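PDB 4AMM: DynE8 from Micromonospora chersina, which acts as an iterative polyketide synthase in enediyne biosynthesis, represented here by its acyltransferase domain, which probably loads the acyl units used in chain building. Local coordinates for residues 5-10 and 384-389; 55-60 and 377-382; 68-73 and 87-92; 78-83 and 91-96. All coordinates share one frame; numbering follows the deposited sequence.

Contact 1: 5-10 and 384-389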
loop_
_atom_site.group_PDB
_atom_site.type_symbol
_atom_site.label_atom_id
_atom_site.label_comp_id
_atom_site.label_asym_id
_atom_site.label_seq_id
_atom_site.Cartn_x
_atom_site.Cartn_y
_atom_site.Cartn_z
ATOM N N LEU A 5 19.791 4.703 3.481
ATOM C CA LEU A 5 19.543 4.482 2.072
ATOM C C LEU A 5 20.795 4.641 1.286
ATOM O O LEU A 5 21.414 5.730 1.330
ATOM C CB LEU A 5 18.541 5.566 1.603
ATOM C CG LEU A 5 18.284 5.603 0.084
ATOM C CD1 LEU A 5 17.685 4.276 -0.437
ATOM C CD2 LEU A 5 17.308 6.797 -0.170
ATOM N N VAL A 6 21.212 3.611 0.549
ATOM C CA VAL A 6 22.438 3.658 -0.205
ATOM C C VAL A 6 22.113 3.458 -1.660
ATOM O O VAL A 6 21.531 2.440 -2.067
ATOM C CB VAL A 6 23.405 2.522 0.207
ATOM C CG1 VAL A 6 24.634 2.644 -0.584
ATOM C CG2 VAL A 6 23.669 2.685 1.694
ATOM N N VAL A 7 22.343 4.538 -2.465
ATOM C CA VAL A 7 22.089 4.454 -3.882
ATOM C C VAL A 7 23.354 4.637 -4.679
ATOM O O VAL A 7 24.256 5.358 -4.225
ATOM C CB VAL A 7 21.034 5.499 -4.355
ATOM C CG1 VAL A 7 19.731 5.427 -3.557
ATOM C CG2 VAL A 7 21.590 6.986 -4.329
ATOM N N CYS A 8 23.360 4.071 -5.879
ATOM C CA CYS A 8 24.362 4.526 -6.853
ATOM C C CYS A 8 23.998 4.069 -8.231
ATOM O O CYS A 8 23.015 3.393 -8.434
ATOM C CB CYS A 8 25.752 4.151 -6.474
ATOM S SG CYS A 8 25.916 2.425 -6.534
ATOM N N GLY A 9 24.834 4.479 -9.207
ATOM C CA GLY A 9 24.528 4.088 -10.544
ATOM C C GLY A 9 25.701 4.322 -11.474
ATOM O O GLY A 9 26.730 4.810 -11.065
ATOM N N ALA A 10 25.479 3.931 -12.691
ATOM C CA ALA A 10 26.560 3.962 -13.666
ATOM C C ALA A 10 25.962 3.903 -15.062
ATOM O O ALA A 10 24.761 3.670 -15.275
ATOM C CB ALA A 10 27.546 2.822 -13.365
ATOM N N ALA A 384 13.245 1.747 -3.768
ATOM C CA ALA A 384 12.480 1.178 -4.816
ATOM C C ALA A 384 12.211 2.255 -5.887
ATOM O O ALA A 384 12.379 1.977 -7.097
ATOM C CB ALA A 384 11.134 0.582 -4.313
ATOM N N LEU A 385 11.733 3.447 -5.471
ATOM C CA LEU A 385 11.416 4.518 -6.463
ATOM C C LEU A 385 12.698 4.829 -7.197
ATOM O O LEU A 385 12.607 5.108 -8.448
ATOM C CB LEU A 385 10.930 5.696 -5.702
ATOM C CG LEU A 385 9.510 5.543 -5.075
ATOM C CD1 LEU A 385 9.167 6.650 -4.156
ATOM C CD2 LEU A 385 8.437 5.522 -6.174
ATOM N N PHE A 386 13.841 4.944 -6.548
ATOM C CA PHE A 386 15.072 5.348 -7.246
ATOM C C PHE A 386 15.501 4.276 -8.200
ATOM O O PHE A 386 15.759 4.530 -9.387
ATOM C CB PHE A 386 16.184 5.713 -6.234
ATOM C CG PHE A 386 17.485 6.099 -6.899
ATOM C CD1 PHE A 386 17.657 7.438 -7.287
ATOM C CD2 PHE A 386 18.442 5.164 -7.174
ATOM C CE1 PHE A 386 18.837 7.811 -7.944
ATOM C CE2 PHE A 386 19.605 5.511 -7.846
ATOM C CZ PHE A 386 19.822 6.883 -8.206
ATOM N N ALA A 387 15.598 3.013 -7.793
ATOM C CA ALA A 387 16.129 1.963 -8.661
ATOM C C ALA A 387 15.209 1.795 -9.836
ATOM O O ALA A 387 15.701 1.534 -10.959
ATOM C CB ALA A 387 16.318 0.665 -7.887
ATOM N N ALA A 388 13.904 1.887 -9.671
ATOM C CA ALA A 388 12.942 1.704 -10.744
ATOM C C ALA A 388 12.885 2.909 -11.665
ATOM O O ALA A 388 12.186 2.858 -12.690
ATOM C CB ALA A 388 11.539 1.400 -10.165
ATOM N N GLY A 389 13.615 3.994 -11.333
ATOM C CA GLY A 389 13.658 5.149 -12.221
ATOM C C GLY A 389 12.452 6.016 -12.075
ATOM O O GLY A 389 12.302 6.922 -12.941
#

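Contact 2: 55-60 and 377-382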
loop_
_atom_site.group_PDB
_atom_site.type_symbol
_atom_site.label_atom_id
_atom_site.label_comp_id
_atom_site.label_asym_id
_atom_site.label_seq_id
_atom_site.Cartn_x
_atom_site.Cartn_y
_atom_site.Cartn_z
ATOM N N ALA A 55 19.925 0.384 -5.415
ATOM C CA ALA A 55 19.563 1.072 -4.185
ATOM C C ALA A 55 19.241 0.020 -3.121
ATOM O O ALA A 55 18.544 -0.955 -3.475
ATOM C CB ALA A 55 18.280 1.945 -4.406
ATOM N N ALA A 56 19.637 0.278 -1.888
ATOM C CA ALA A 56 19.332 -0.663 -0.805
ATOM C C ALA A 56 19.084 0.134 0.419
ATOM O O ALA A 56 19.758 1.121 0.748
ATOM C CB ALA A 56 20.534 -1.581 -0.600
ATOM N N ALA A 57 18.137 -0.375 1.219
ATOM C CA ALA A 57 17.940 0.124 2.559
ATOM C C ALA A 57 18.671 -0.841 3.508
ATOM O O ALA A 57 18.384 -2.037 3.451
ATOM C CB ALA A 57 16.461 0.136 2.875
ATOM N N VAL A 58 19.514 -0.306 4.342
ATOM C CA VAL A 58 20.380 -1.172 5.170
ATOM C C VAL A 58 20.414 -0.697 6.598
ATOM O O VAL A 58 20.275 0.483 6.897
ATOM C CB VAL A 58 21.814 -1.248 4.566
ATOM C CG1 VAL A 58 21.808 -1.786 3.072
ATOM C CG2 VAL A 58 22.506 0.136 4.674
ATOM N N ARG A 59 20.664 -1.649 7.532
ATOM C CA ARG A 59 20.772 -1.281 8.933
ATOM C C ARG A 59 22.160 -0.838 9.339
ATOM O O ARG A 59 22.307 -0.038 10.238
ATOM C CB ARG A 59 20.260 -2.419 9.869
ATOM C CG ARG A 59 18.755 -2.628 9.722
ATOM C CD ARG A 59 18.180 -3.498 10.868
ATOM N NE ARG A 59 19.011 -4.681 11.103
ATOM C CZ ARG A 59 19.227 -5.250 12.298
ATOM N NH1 ARG A 59 18.687 -4.757 13.423
ATOM N NH2 ARG A 59 20.014 -6.313 12.375
ATOM N N ASP A 60 23.166 -1.284 8.608
ATOM C CA ASP A 60 24.571 -1.052 8.951
ATOM C C ASP A 60 25.493 -1.448 7.838
ATOM O O ASP A 60 25.011 -1.926 6.811
ATOM C CB ASP A 60 24.949 -1.824 10.265
ATOM C CG ASP A 60 24.720 -3.298 10.175
ATOM O OD1 ASP A 60 24.619 -3.914 9.096
ATOM O OD2 ASP A 60 24.629 -3.915 11.293
ATOM N N GLY A 377 10.591 1.879 6.252
ATOM C CA GLY A 377 9.740 1.989 5.064
ATOM C C GLY A 377 10.157 3.150 4.175
ATOM O O GLY A 377 10.180 2.961 2.980
ATOM N N MET A 378 10.457 4.330 4.763
ATOM C CA MET A 378 10.831 5.457 3.938
ATOM C C MET A 378 12.117 5.089 3.221
ATOM O O MET A 378 12.193 5.363 2.044
ATOM C CB MET A 378 10.900 6.808 4.643
ATOM C CG MET A 378 9.652 7.156 5.468
ATOM S SD MET A 378 8.068 7.409 4.655
ATOM C CE MET A 378 8.754 8.653 3.587
ATOM N N ALA A 379 13.070 4.405 3.852
ATOM C CA ALA A 379 14.270 4.018 3.103
ATOM C C ALA A 379 13.991 3.005 2.071
ATOM O O ALA A 379 14.446 3.183 0.902
ATOM C CB ALA A 379 15.363 3.469 4.039
ATOM N N ALA A 380 13.260 1.940 2.322
ATOM C CA ALA A 380 13.034 0.911 1.326
ATOM C C ALA A 380 12.163 1.390 0.156
ATOM O O ALA A 380 12.395 1.061 -0.991
ATOM C CB ALA A 380 12.411 -0.366 2.029
ATOM N N GLY A 381 11.113 2.126 0.460
ATOM C CA GLY A 381 10.246 2.701 -0.536
ATOM C C GLY A 381 11.006 3.702 -1.391
ATOM O O GLY A 381 10.764 3.712 -2.606
ATOM N N THR A 382 11.892 4.504 -0.818
ATOM C CA THR A 382 12.608 5.480 -1.648
ATOM C C THR A 382 13.636 4.737 -2.471
ATOM O O THR A 382 13.875 5.081 -3.659
ATOM C CB THR A 382 13.243 6.551 -0.784
ATOM O OG1 THR A 382 12.192 7.185 -0.006
ATOM C CG2 THR A 382 13.852 7.637 -1.634
#

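Contact 3: 68-73 and 87-92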
loop_
_atom_site.group_PDB
_atom_site.type_symbol
_atom_site.label_atom_id
_atom_site.label_comp_id
_atom_site.label_asym_id
_atom_site.label_seq_id
_atom_site.Cartn_x
_atom_site.Cartn_y
_atom_site.Cartn_z
ATOM N N LEU A 68 25.354 -5.564 -1.555
ATOM C CA LEU A 68 26.265 -5.508 -2.671
ATOM C C LEU A 68 26.619 -6.906 -3.232
ATOM O O LEU A 68 26.680 -7.070 -4.442
ATOM C CB LEU A 68 27.504 -4.664 -2.325
ATOM C CG LEU A 68 27.170 -3.172 -2.046
ATOM C CD1 LEU A 68 28.298 -2.499 -1.342
ATOM C CD2 LEU A 68 26.868 -2.391 -3.336
ATOM N N ASP A 69 26.889 -7.844 -2.322
ATOM C CA ASP A 69 27.194 -9.198 -2.729
ATOM C C ASP A 69 26.079 -9.760 -3.578
ATOM O O ASP A 69 26.346 -10.372 -4.617
ATOM C CB ASP A 69 27.495 -10.091 -1.511
ATOM C CG ASP A 69 28.844 -9.837 -0.937
ATOM O OD1 ASP A 69 29.702 -9.307 -1.644
ATOM O OD2 ASP A 69 29.059 -10.173 0.249
ATOM N N ARG A 70 24.822 -9.584 -3.155
ATOM C CA ARG A 70 23.712 -10.046 -3.950
ATOM C C ARG A 70 23.608 -9.373 -5.307
ATOM O O ARG A 70 23.380 -10.017 -6.299
ATOM C CB ARG A 70 22.393 -9.880 -3.181
ATOM C CG ARG A 70 22.211 -10.885 -2.056
ATOM C CD ARG A 70 20.725 -10.733 -1.617
ATOM N NE ARG A 70 19.713 -11.140 -2.600
ATOM C CZ ARG A 70 18.367 -10.981 -2.379
ATOM N NH1 ARG A 70 17.973 -10.340 -1.304
ATOM N NH2 ARG A 70 17.452 -11.350 -3.239
ATOM N N ALA A 71 23.795 -8.036 -5.321
ATOM C CA ALA A 71 23.726 -7.337 -6.577
ATOM C C ALA A 71 24.832 -7.789 -7.524
ATOM O O ALA A 71 24.539 -8.020 -8.700
ATOM C CB ALA A 71 23.814 -5.839 -6.321
ATOM N N LEU A 72 26.047 -7.882 -6.990
ATOM C CA LEU A 72 27.180 -8.326 -7.818
ATOM C C LEU A 72 26.986 -9.740 -8.330
ATOM O O LEU A 72 27.242 -10.006 -9.504
ATOM C CB LEU A 72 28.503 -8.262 -7.046
ATOM C CG LEU A 72 29.020 -6.833 -6.803
ATOM C CD1 LEU A 72 29.991 -6.618 -5.680
ATOM C CD2 LEU A 72 29.598 -6.242 -8.109
ATOM N N GLY A 73 26.434 -10.615 -7.518
ATOM C CA GLY A 73 26.207 -11.980 -7.984
ATOM C C GLY A 73 25.214 -11.990 -9.112
ATOM O O GLY A 73 25.376 -12.727 -10.087
ATOM N N ARG A 87 13.580 -7.397 1.372
ATOM C CA ARG A 87 14.915 -7.139 1.835
ATOM C C ARG A 87 15.383 -5.680 1.536
ATOM O O ARG A 87 16.537 -5.385 1.769
ATOM C CB ARG A 87 15.894 -8.182 1.344
ATOM C CG ARG A 87 15.551 -9.639 1.839
ATOM C CD ARG A 87 15.961 -9.820 3.263
ATOM N NE ARG A 87 15.598 -11.139 3.782
ATOM C CZ ARG A 87 14.442 -11.438 4.349
ATOM N NH1 ARG A 87 13.407 -10.572 4.506
ATOM N NH2 ARG A 87 14.296 -12.726 4.798
ATOM N N GLY A 88 14.511 -4.924 0.910
ATOM C CA GLY A 88 14.822 -3.507 0.579
ATOM C C GLY A 88 15.979 -3.341 -0.420
ATOM O O GLY A 88 16.739 -2.375 -0.288
ATOM N N LEU A 89 16.087 -4.258 -1.374
ATOM C CA LEU A 89 17.213 -4.311 -2.281
ATOM C C LEU A 89 16.702 -4.287 -3.661
ATOM O O LEU A 89 15.846 -5.083 -4.034
ATOM C CB LEU A 89 18.012 -5.644 -2.081
ATOM C CG LEU A 89 19.001 -5.867 -3.213
ATOM C CD1 LEU A 89 20.030 -4.713 -3.314
ATOM C CD2 LEU A 89 19.679 -7.229 -2.939
ATOM N N PHE A 90 17.175 -3.296 -4.477
ATOM C CA PHE A 90 16.628 -3.116 -5.791
ATOM C C PHE A 90 17.734 -2.781 -6.772
ATOM O O PHE A 90 18.595 -1.926 -6.477
ATOM C CB PHE A 90 15.597 -2.006 -5.828
ATOM C CG PHE A 90 14.510 -2.154 -4.806
ATOM C CD1 PHE A 90 13.334 -2.916 -5.103
ATOM C CD2 PHE A 90 14.641 -1.606 -3.575
ATOM C CE1 PHE A 90 12.354 -3.057 -4.141
ATOM C CE2 PHE A 90 13.678 -1.727 -2.653
ATOM C CZ PHE A 90 12.552 -2.498 -2.960
ATOM N N LEU A 91 17.791 -3.508 -7.897
ATOM C CA LEU A 91 18.846 -3.321 -8.938
ATOM C C LEU A 91 18.170 -3.372 -10.254
ATOM O O LEU A 91 17.471 -4.353 -10.569
ATOM C CB LEU A 91 19.886 -4.433 -8.781
ATOM C CG LEU A 91 20.968 -4.558 -9.839
ATOM C CD1 LEU A 91 20.571 -4.791 -11.317
ATOM C CD2 LEU A 91 21.976 -3.557 -9.828
ATOM N N VAL A 92 18.412 -2.340 -11.085
ATOM C CA VAL A 92 17.742 -2.304 -12.385
ATOM C C VAL A 92 18.721 -1.781 -13.402
ATOM O O VAL A 92 19.238 -0.678 -13.210
ATOM C CB VAL A 92 16.489 -1.383 -12.332
ATOM C CG1 VAL A 92 15.826 -1.307 -13.638
ATOM C CG2 VAL A 92 15.469 -1.897 -11.326
#

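Contact 4: 78-83 and 91-96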
loop_
_atom_site.group_PDB
_atom_site.type_symbol
_atom_site.label_atom_id
_atom_site.label_comp_id
_atom_site.label_asym_id
_atom_site.label_seq_id
_atom_site.Cartn_x
_atom_site.Cartn_y
_atom_site.Cartn_z
ATOM N N GLY A 78 24.633 -12.303 -15.400
ATOM C CA GLY A 78 23.984 -11.587 -16.487
ATOM C C GLY A 78 22.586 -11.040 -16.117
ATOM O O GLY A 78 21.816 -10.689 -17.003
ATOM N N GLY A 79 22.230 -11.025 -14.827
ATOM C CA GLY A 79 20.907 -10.460 -14.414
ATOM C C GLY A 79 20.876 -8.939 -14.572
ATOM O O GLY A 79 21.928 -8.276 -14.421
ATOM N N ARG A 80 19.698 -8.402 -14.892
ATOM C CA ARG A 80 19.525 -6.965 -15.102
ATOM C C ARG A 80 18.365 -6.372 -14.270
ATOM O O ARG A 80 17.940 -5.236 -14.474
ATOM C CB ARG A 80 19.314 -6.732 -16.599
ATOM C CG ARG A 80 20.603 -7.117 -17.425
ATOM C CD ARG A 80 21.927 -6.394 -16.998
ATOM N NE ARG A 80 23.103 -6.775 -17.820
ATOM C CZ ARG A 80 24.107 -7.560 -17.409
ATOM N NH1 ARG A 80 24.142 -8.072 -16.183
ATOM N NH2 ARG A 80 25.112 -7.833 -18.241
ATOM N N ARG A 81 17.786 -7.175 -13.373
ATOM C CA ARG A 81 16.596 -6.738 -12.610
ATOM C C ARG A 81 16.433 -7.638 -11.398
ATOM O O ARG A 81 16.048 -8.826 -11.566
ATOM C CB ARG A 81 15.352 -6.844 -13.483
ATOM C CG ARG A 81 14.110 -6.157 -12.849
ATOM C CD ARG A 81 12.868 -6.156 -13.657
ATOM N NE ARG A 81 13.086 -5.502 -14.946
ATOM C CZ ARG A 81 12.111 -5.340 -15.840
ATOM N NH1 ARG A 81 10.885 -5.764 -15.552
ATOM N NH2 ARG A 81 12.357 -4.751 -16.994
ATOM N N LEU A 82 16.684 -7.112 -10.206
ATOM C CA LEU A 82 16.584 -7.822 -8.919
ATOM C C LEU A 82 15.691 -6.918 -8.073
ATOM O O LEU A 82 16.143 -5.813 -7.699
ATOM C CB LEU A 82 17.956 -8.034 -8.323
ATOM C CG LEU A 82 17.964 -8.967 -7.095
ATOM C CD1 LEU A 82 19.412 -9.058 -6.547
ATOM C CD2 LEU A 82 17.044 -8.615 -5.956
ATOM N N LEU A 83 14.457 -7.293 -7.765
ATOM C CA LEU A 83 13.553 -6.447 -7.010
ATOM C C LEU A 83 13.201 -7.272 -5.767
ATOM O O LEU A 83 12.395 -8.191 -5.923
ATOM C CB LEU A 83 12.311 -6.097 -7.826
ATOM C CG LEU A 83 12.548 -5.426 -9.208
ATOM C CD1 LEU A 83 11.190 -5.200 -9.822
ATOM C CD2 LEU A 83 13.308 -4.113 -8.979
ATOM N N LEU A 91 17.791 -3.508 -7.897
ATOM C CA LEU A 91 18.846 -3.321 -8.938
ATOM C C LEU A 91 18.170 -3.372 -10.254
ATOM O O LEU A 91 17.471 -4.353 -10.569
ATOM C CB LEU A 91 19.886 -4.433 -8.781
ATOM C CG LEU A 91 20.968 -4.558 -9.839
ATOM C CD1 LEU A 91 20.571 -4.791 -11.317
ATOM C CD2 LEU A 91 21.976 -3.557 -9.828
ATOM N N VAL A 92 18.412 -2.340 -11.085
ATOM C CA VAL A 92 17.742 -2.304 -12.385
ATOM C C VAL A 92 18.721 -1.781 -13.402
ATOM O O VAL A 92 19.238 -0.678 -13.210
ATOM C CB VAL A 92 16.489 -1.383 -12.332
ATOM C CG1 VAL A 92 15.826 -1.307 -13.638
ATOM C CG2 VAL A 92 15.469 -1.897 -11.326
ATOM N N VAL A 93 18.987 -2.607 -14.429
ATOM C CA VAL A 93 19.768 -2.162 -15.601
ATOM C C VAL A 93 18.768 -2.119 -16.785
ATOM O O VAL A 93 18.015 -3.042 -16.982
ATOM C CB VAL A 93 20.890 -3.192 -15.889
ATOM C CG1 VAL A 93 21.669 -2.776 -17.175
ATOM C CG2 VAL A 93 21.802 -3.310 -14.738
ATOM N N GLY A 94 18.720 -1.015 -17.502
ATOM C CA GLY A 94 17.766 -0.923 -18.601
ATOM C C GLY A 94 16.370 -0.444 -18.197
ATOM O O GLY A 94 15.441 -0.659 -18.946
ATOM N N GLY A 95 16.189 0.197 -17.012
ATOM C CA GLY A 95 14.864 0.817 -16.624
ATOM C C GLY A 95 14.668 2.073 -17.455
ATOM O O GLY A 95 15.526 2.383 -18.386
ATOM N N PRO A 96 13.690 2.874 -17.122
ATOM C CA PRO A 96 12.828 2.788 -15.936
ATOM C C PRO A 96 11.838 1.693 -16.052
ATOM O O PRO A 96 11.560 1.175 -17.163
ATOM C CB PRO A 96 12.154 4.134 -15.900
ATOM C CG PRO A 96 12.108 4.556 -17.397
ATOM C CD PRO A 96 13.484 4.145 -17.843
HETATM O O HOH W 1 15.412 -4.453 -16.142
#

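Contact 1: 5-10 and 384-389
Val7 of strand 4-10 and Phe386 near the end of helix 376-387 make the apolar part of this contact, which joins an antiparallel sheet to the helix lying over it. The valine sits over one face of the phenyl ring in a CH-pi contact: its CB is 4.1 Å from the centroid of the Phe386 ring, 27° off the ring normal. Val7 CG1 reaches back toward the root of the ring and meets Phe386 CD2 at 3.8 Å, while Val7 CG2 lies over the same ring nearer its rim. The ring arrives there because Phe386 CG is anti to its backbone N (chi1 178°), which extends the side chain from helix to strand. A branched valine suits a strand, and its compact, forked surface fits a flat ring.

The polar part is slight. Cys8 O stands at the ring edge, near its plane, 4.1 Å from Phe386 CE2, where the slightly positive ring edge probably suits the partial negative charge of the oxygen, though no hydrogen bond crosses the contact. Behind the ring the helix finishes in a Schellman motif: Gly389, with a phi of 80° that costs a glycine little, sends its N back to Phe386 O at 2.9 Å. Arg53 also donates to that carbonyl and lies against the ring as a cation-pi partner.

With all three touching residues buried and no hydrogen bond between the segments, cohesion here comes from dispersion and shape, with Arg53 probably adding electrostatic attraction to the aromatic group.

Contact 2: 55-60 and 377-382
Ala57 lays its single methyl against the helix surface between Ala379 and Ala380, where strand 52-58 of the antiparallel sheet packs against helix 376-387. Both the sheet and the helix belong to a small alpha/beta lobe, consistent with the linker subdomain that accompanies acyltransferase domains in polyketide synthases. The methyls meet flank to flank: Ala57 CB is 3.7 Å from Ala379 CB, with a looser side contact of 4.2 Å between Ala57 CB and Ala380 CB. The same methyl also comes within 3.7 Å of the backbone through Ala57 CB and Ala380 N.

Alanine is the reason the two backbones can come so close, with Ala57 CA only 5.1 Å from Ala380 CA. No hydrogen bond crosses, since the strand spends its backbone groups on its neighbours: Ala57 pairs with Gly88 and Ala56 with Val6. Ala379 is covered further by Phe397.

Beyond the strand, Asp60 takes the N-cap position of helix 61-76, its OD1 accepting from Gly63 N; a short carboxylate is well suited to that place, reaching the otherwise unpaired amides of a first turn.

One turn along helix 376-387 from Ala379, Thr382 packs on Leu5 of the neighbouring strand and has its hydroxyl satisfied within the helix and by Trp161. With chi1 at -58°, OG1 folds back on the helix and is held by Met378 O, while Trp161 NE1 supplies a second bond to it. Met378 O thus accepts from two donors arriving at opposite faces of its plane, Thr382 N at 3.0 Å and Thr382 OG1 at 2.7 Å.

Contact 3: 68-73 and 87-92
The guanidinium of Arg70 has Leu89 over one face and Arg87 at its edge: Leu89 CD2 stands 3.6 Å above the plane, offset toward the rim, and Arg87 CB lies in the plane, 4.0 Å from Arg70 NH1. The second guanidinium, that of Arg87, is turned 81° to the first. Helix 61-76 here packs over the hairpin of strands 81-84 and 89-92, whose connection contains a G1 beta bulge, with Gly88 and Leu89 both facing Asp84. Glycine serves at the bulge because its phi is 65°.

Arg70 curls round the leucine methyl: its stem meets Leu89 CD2 through Arg70 CB, at 3.8 Å, and through CD, and a bend at chi3 (67°) then brings NE and the guanidinium back over the same methyl. A long side chain with an apolar stem suits this place, shielding Leu89 while its charged end stays near the surface. That end is held by Asp84, whose OD2 forms a salt bridge with Arg70 NH1 and probably offsets the nearby positive charge of Arg87. Ala71 also turns its methyl toward the strand, on the side of Leu91 and against Phe54; Leu89 itself rests on Phe54 and Leu82. The two charged groups stay apart, Arg70 NH1 being 5.7 Å from Arg87 NE.

Contact 4: 78-83 and 91-96
A beta hairpin, strands 81-84 and 89-92, forms one border of the four-stranded sheet, and this contact is its open end. Leu82 and Leu91 form a hydrogen-bonded pair: Leu82 N gives to Leu91 O at 2.9 Å and Leu91 N to Leu82 O at 2.8 Å. Arg81 and Val92 follow as a non-hydrogen-bonded pair, with Arg81 CA 3.3 Å from Leu91 O in a CA-H...O contact. Then Val93 N reaches Arg80 O at 2.8 Å.

Leu82 and Leu91 face helix 61-76; Leu91 is buried there, as suits its apolar chain, while Leu82 lies nearer the surface against Arg70 and His74. Val92 points to the other face, its CG2 3.9 Å from Leu83 CD2. Arg80 runs alongside Val93, and a bend at chi2 (-56°) leaves Arg80 CD 3.5 Å from Val93 CB while the guanidinium turns back to Gly79 O through NH1. On the exposed side a water accepts from Arg81 NE at 2.8 Å and donates to Val93 O.

Gly78, with positive phi, completes the Schellman motif ending helix 61-76, so the chain passes from helix cap to the edge strand of an antiparallel hairpin.

In the fold
All four contacts belong to one four-stranded antiparallel sheet, ordered 4-10, 52-58, 89-92, 81-84, and its covering helices. Contacts 1 and 2, centres 10 Å apart, lie where helix 376-387 covers the face bearing Val7 and Ala57; contact 3 lies on the other face, against helix 61-76. Contact 4 joins strands 89-92 and 81-84, its centre about 9 Å from that of contact 3, sharing Leu91 and Val92 with it. Contacts 2 and 4 are farthest apart, about 17 Å between centres. Contacts 1 and 2 bring residues near the C-terminus back to the first strands, so parts from near both chain ends build this lobe; contacts 3 and 4 are local.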